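Local structure of AlkD2 (Streptococcus mutans, 6M9M) at residues L45-D50 / F60-L65; I73-E78 / E89-A94. The protein is of unknown function but binds inosine-5'-monophosphate and belongs to the HEAT-like repeat family of DNA glycosylases. All coordinates share one frame; numbering follows the deposited sequence.

Contact 1 (L45-D50 / F60-L65); sequences LAYQSD and FLFGYL
Two consecutive helices of the HEAT-like repeat fold, 36-47 and 52-65, meet here through Tyr-47, near the end of the first, and Phe-62 on the second. Their CA atoms are the nearest pair across the segments, yet stand 9.5 Å apart, so the side chains bridge the gap unaided by backbone contact. Both CB atoms are directed at the opposing segment. The closest approach runs from Tyr-47 CB to Phe-62 CZ, 3.9 Å; Phe-62 CE2 lies 4.0 Å from Tyr-47 CG. The CE2 and CZ end of the phenylalanine thus lies against CB and CG of the tyrosine. The ring centroids of Tyr-47 and Phe-62 are 5.9 Å apart with planes at 56°, an oblique pair, and the two side chains cross at roughly a right angle. With CG of Tyr-47 opposite its backbone N (chi1 -172°), the phenol runs past the Phe-62 ring instead of ending on it, and its OH makes a weak hydrogen bond to Asp-82 OD2. Phe-62 also meets the rings of Phe-44 and Phe-74, while Val-79 of helix 69-79 touches both Tyr-47 and Phe-62, so the pair belongs to a core shared by three helices. In the turn that follows Tyr-47, Ser-49 OG is hydrogen-bonded to Glu-10 OE2 and to the backbone N of Val-51. Across 45-50 and 60-65 only 95 Å² is buried, and the atoms that touch are carbons: cohesion here rests on dispersion and exclusion of water, and the tyrosine's polar end is served at a separate place from its packed base.

Contact 2 (I73-E78 / E89-A94); sequences IFMRDE and EVLAKA
Met-75 reaches across to Leu-91 with its CB, which lies 4.0 Å from Leu-91 CD1. Leu-91 CD1 also sits 3.7 Å from Met-75 O, so one branch of the leucine packs against both the side-chain root and the carbonyl of a single residue. Further out, CG and SD of Met-75 carry the chain on to a bend at chi3 (53°) that swings CE to Ala-94. There Met-75 CE lies 3.8 Å from Ala-94 CB and 3.7 Å from Ala-94 O. The two helices involved, 69-79 and 85-102, are successive elements of the HEAT-like array; their nearest CA atoms, those of Met-75 and Leu-91, are 7.2 Å apart, and Trp-114 of helix 108-115 touches both side chains. On another side of the first helix, Arg-76 grips the carboxylate of Asp-77 side-on: NE donates to OD1 at 2.9 Å, nearly straight at 173°, and NH2 donates to OD2. The nitrogens keep the carboxylate at the guanidinium's edge, but the two groups are tilted, OD1 being met from above the carboxylate plane, while Arg-76 NH1 forms a second salt bridge, to Glu-113 OE1.

Contact 1 closes before contact 2 opens along the chain, and their centres are 10 Å apart. Helix 52-65 joins them directly, touching both helices of contact 2: Phe-62 CB lies 3.7 Å from Met-75 CG, and Gly-63 CA lies 3.7 Å from Ala-94 CB, where the missing side chain permits close approach. Phe-60 CE2 meets Val-90 CG1 at the same distance. The two contacts thus form one continuous apolar core. Neither holds an IMP-binding residue: the Leu-91 side chain is about 10 Å from the side chains of Trp-85 and Arg-86, against about 12 and 11 Å from that of Tyr-47, and about 13 Å from the nucleotide itself.

Contact 1 (L45-D50 / F60-L65)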
# COMPACT_ATOMS: atom_id res chain seq x y z
N LEU A 45 -7.69 5.35 -18.69
CA LEU A 45 -8.34 4.46 -19.64
C LEU A 45 -8.03 3.00 -19.32
O LEU A 45 -8.93 2.15 -19.34
CB LEU A 45 -7.92 4.80 -21.07
CG LEU A 45 -8.72 4.06 -22.15
CD1 LEU A 45 -10.20 4.43 -22.13
CD2 LEU A 45 -8.09 4.35 -23.52
N ALA A 46 -6.78 2.70 -18.99
CA ALA A 46 -6.42 1.33 -18.66
C ALA A 46 -7.14 0.86 -17.39
O ALA A 46 -7.50 -0.32 -17.28
CB ALA A 46 -4.91 1.20 -18.51
N TYR A 47 -7.33 1.75 -16.41
CA TYR A 47 -7.97 1.36 -15.16
C TYR A 47 -9.44 0.98 -15.37
O TYR A 47 -10.00 0.26 -14.55
CB TYR A 47 -7.79 2.44 -14.07
CG TYR A 47 -8.30 1.91 -12.74
CD1 TYR A 47 -7.61 0.89 -12.08
CD2 TYR A 47 -9.50 2.34 -12.20
CE1 TYR A 47 -8.10 0.33 -10.93
CE2 TYR A 47 -9.98 1.78 -11.03
CZ TYR A 47 -9.29 0.76 -10.41
OH TYR A 47 -9.79 0.19 -9.27
N GLN A 48 -10.05 1.40 -16.48
CA GLN A 48 -11.40 0.96 -16.77
C GLN A 48 -11.49 -0.43 -17.38
O GLN A 48 -12.59 -0.95 -17.56
CB GLN A 48 -12.09 1.96 -17.68
CG GLN A 48 -12.49 3.21 -16.94
CD GLN A 48 -13.21 2.90 -15.63
OE1 GLN A 48 -14.25 2.23 -15.64
NE2 GLN A 48 -12.64 3.35 -14.50
N SER A 49 -10.36 -1.05 -17.69
CA SER A 49 -10.39 -2.37 -18.31
C SER A 49 -11.07 -3.38 -17.41
O SER A 49 -10.92 -3.36 -16.18
CB SER A 49 -8.96 -2.81 -18.57
OG SER A 49 -8.91 -4.12 -19.12
N ASP A 50 -11.81 -4.30 -18.02
CA ASP A 50 -12.33 -5.47 -17.32
C ASP A 50 -11.30 -6.59 -17.19
O ASP A 50 -11.63 -7.66 -16.67
CB ASP A 50 -13.64 -5.96 -17.94
CG ASP A 50 -13.50 -6.43 -19.36
OD1 ASP A 50 -12.36 -6.51 -19.87
OD2 ASP A 50 -14.55 -6.71 -19.99
N PHE A 60 0.08 0.74 -11.17
CA PHE A 60 1.50 1.07 -11.16
C PHE A 60 1.73 2.45 -11.78
O PHE A 60 2.52 3.26 -11.26
CB PHE A 60 2.35 0.01 -11.87
CG PHE A 60 2.60 -1.24 -11.05
CD1 PHE A 60 3.30 -1.18 -9.86
CD2 PHE A 60 2.15 -2.48 -11.49
CE1 PHE A 60 3.54 -2.33 -9.11
CE2 PHE A 60 2.39 -3.63 -10.74
CZ PHE A 60 3.09 -3.55 -9.56
N LEU A 61 1.08 2.75 -12.91
CA LEU A 61 1.20 4.08 -13.50
C LEU A 61 0.75 5.17 -12.54
O LEU A 61 1.41 6.20 -12.39
CB LEU A 61 0.41 4.18 -14.81
CG LEU A 61 0.95 3.48 -16.05
CD1 LEU A 61 -0.02 3.75 -17.21
CD2 LEU A 61 2.35 3.96 -16.39
N PHE A 62 -0.39 4.97 -11.87
CA PHE A 62 -0.85 5.95 -10.90
C PHE A 62 0.24 6.21 -9.85
O PHE A 62 0.50 7.36 -9.49
CB PHE A 62 -2.13 5.50 -10.18
CG PHE A 62 -3.38 5.47 -11.04
CD1 PHE A 62 -3.63 6.40 -12.06
CD2 PHE A 62 -4.36 4.52 -10.78
CE1 PHE A 62 -4.82 6.35 -12.80
CE2 PHE A 62 -5.52 4.46 -11.52
CZ PHE A 62 -5.76 5.37 -12.53
N GLY A 63 0.87 5.15 -9.34
CA GLY A 63 1.96 5.33 -8.41
C GLY A 63 3.06 6.22 -8.94
O GLY A 63 3.55 7.13 -8.25
N TYR A 64 3.49 5.98 -10.19
CA TYR A 64 4.54 6.81 -10.77
C TYR A 64 4.09 8.26 -10.97
O TYR A 64 4.92 9.17 -10.96
CB TYR A 64 5.02 6.21 -12.10
CG TYR A 64 5.50 4.78 -11.99
CD1 TYR A 64 6.28 4.35 -10.93
CD2 TYR A 64 5.12 3.85 -12.94
CE1 TYR A 64 6.66 3.02 -10.82
CE2 TYR A 64 5.51 2.54 -12.86
CZ TYR A 64 6.27 2.11 -11.81
OH TYR A 64 6.62 0.78 -11.75
N LEU A 65 2.79 8.47 -11.18
CA LEU A 65 2.20 9.77 -11.48
C LEU A 65 1.69 10.50 -10.25
O LEU A 65 1.14 11.61 -10.37
CB LEU A 65 1.01 9.56 -12.41
CG LEU A 65 1.28 9.08 -13.83
CD1 LEU A 65 -0.03 8.55 -14.40
CD2 LEU A 65 1.87 10.19 -14.69

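Contact 2 (I73-E78 / E89-A94)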
# COMPACT_ATOMS: atom_id res chain seq x y z
N ILE A 73 -5.57 11.20 -5.08
CA ILE A 73 -6.94 11.09 -4.58
C ILE A 73 -7.67 9.94 -5.25
O ILE A 73 -8.42 9.20 -4.61
CB ILE A 73 -7.69 12.43 -4.76
CG1 ILE A 73 -7.16 13.49 -3.79
CG2 ILE A 73 -9.19 12.24 -4.62
CD1 ILE A 73 -7.63 14.91 -4.12
N PHE A 74 -7.49 9.77 -6.56
CA PHE A 74 -8.14 8.65 -7.25
C PHE A 74 -7.66 7.31 -6.70
O PHE A 74 -8.46 6.38 -6.50
CB PHE A 74 -7.91 8.77 -8.74
CG PHE A 74 -8.73 7.83 -9.58
CD1 PHE A 74 -9.99 8.19 -10.00
CD2 PHE A 74 -8.24 6.60 -9.95
CE1 PHE A 74 -10.76 7.34 -10.79
CE2 PHE A 74 -9.00 5.74 -10.75
CZ PHE A 74 -10.26 6.12 -11.16
N MET A 75 -6.36 7.19 -6.40
CA MET A 75 -5.85 6.00 -5.74
C MET A 75 -6.53 5.79 -4.39
O MET A 75 -7.00 4.68 -4.07
CB MET A 75 -4.34 6.12 -5.54
CG MET A 75 -3.49 6.05 -6.79
SD MET A 75 -1.78 6.60 -6.55
CE MET A 75 -1.27 5.61 -5.16
N ARG A 76 -6.57 6.84 -3.58
CA ARG A 76 -7.09 6.77 -2.21
C ARG A 76 -8.55 6.36 -2.19
O ARG A 76 -8.96 5.53 -1.37
CB ARG A 76 -6.92 8.13 -1.54
CG ARG A 76 -7.25 8.18 -0.06
CD ARG A 76 -7.25 9.60 0.48
NE ARG A 76 -8.37 10.34 -0.08
CZ ARG A 76 -8.46 11.65 -0.20
NH1 ARG A 76 -7.48 12.43 0.22
NH2 ARG A 76 -9.54 12.18 -0.75
N ASP A 77 -9.35 6.94 -3.08
CA ASP A 77 -10.80 6.85 -2.95
C ASP A 77 -11.46 5.95 -3.99
O ASP A 77 -12.58 5.51 -3.74
CB ASP A 77 -11.42 8.25 -3.07
CG ASP A 77 -11.13 9.13 -1.89
OD1 ASP A 77 -10.62 8.63 -0.85
OD2 ASP A 77 -11.39 10.34 -2.01
N GLU A 78 -10.85 5.73 -5.15
CA GLU A 78 -11.46 4.95 -6.21
C GLU A 78 -10.78 3.61 -6.44
O GLU A 78 -11.46 2.59 -6.47
CB GLU A 78 -11.57 5.73 -7.52
CG GLU A 78 -12.18 7.11 -7.37
CD GLU A 78 -13.59 7.12 -6.82
OE1 GLU A 78 -14.28 6.07 -6.83
OE2 GLU A 78 -14.03 8.20 -6.40
N GLU A 89 -3.21 -5.39 -3.97
CA GLU A 89 -1.79 -5.49 -3.65
C GLU A 89 -0.99 -4.44 -4.42
O GLU A 89 -0.05 -3.85 -3.88
CB GLU A 89 -1.25 -6.88 -3.96
CG GLU A 89 -1.82 -7.98 -3.08
CD GLU A 89 -1.49 -7.83 -1.58
OE1 GLU A 89 -0.57 -7.07 -1.20
OE2 GLU A 89 -2.18 -8.47 -0.77
N VAL A 90 -1.35 -4.18 -5.68
CA VAL A 90 -0.65 -3.14 -6.43
C VAL A 90 -0.92 -1.77 -5.85
O VAL A 90 -0.03 -0.92 -5.83
CB VAL A 90 -0.97 -3.23 -7.93
CG1 VAL A 90 -0.25 -2.12 -8.69
CG2 VAL A 90 -0.51 -4.58 -8.46
N LEU A 91 -2.15 -1.52 -5.35
CA LEU A 91 -2.43 -0.23 -4.70
C LEU A 91 -1.46 0.03 -3.54
O LEU A 91 -0.98 1.16 -3.38
CB LEU A 91 -3.88 -0.16 -4.22
CG LEU A 91 -4.28 1.10 -3.46
CD1 LEU A 91 -4.11 2.36 -4.31
CD2 LEU A 91 -5.72 0.99 -2.95
N ALA A 92 -1.18 -0.99 -2.72
CA ALA A 92 -0.22 -0.82 -1.64
C ALA A 92 1.15 -0.43 -2.17
O ALA A 92 1.83 0.43 -1.60
CB ALA A 92 -0.15 -2.12 -0.82
N LYS A 93 1.59 -1.08 -3.26
CA LYS A 93 2.88 -0.75 -3.86
C LYS A 93 2.89 0.66 -4.44
O LYS A 93 3.89 1.37 -4.34
CB LYS A 93 3.20 -1.76 -4.97
CG LYS A 93 3.40 -3.17 -4.45
CD LYS A 93 3.60 -4.20 -5.54
CE LYS A 93 3.49 -5.61 -4.98
NZ LYS A 93 4.59 -5.91 -4.03
N ALA A 94 1.78 1.06 -5.07
CA ALA A 94 1.71 2.41 -5.62
C ALA A 94 1.71 3.47 -4.53
O ALA A 94 2.27 4.55 -4.71
CB ALA A 94 0.46 2.54 -6.49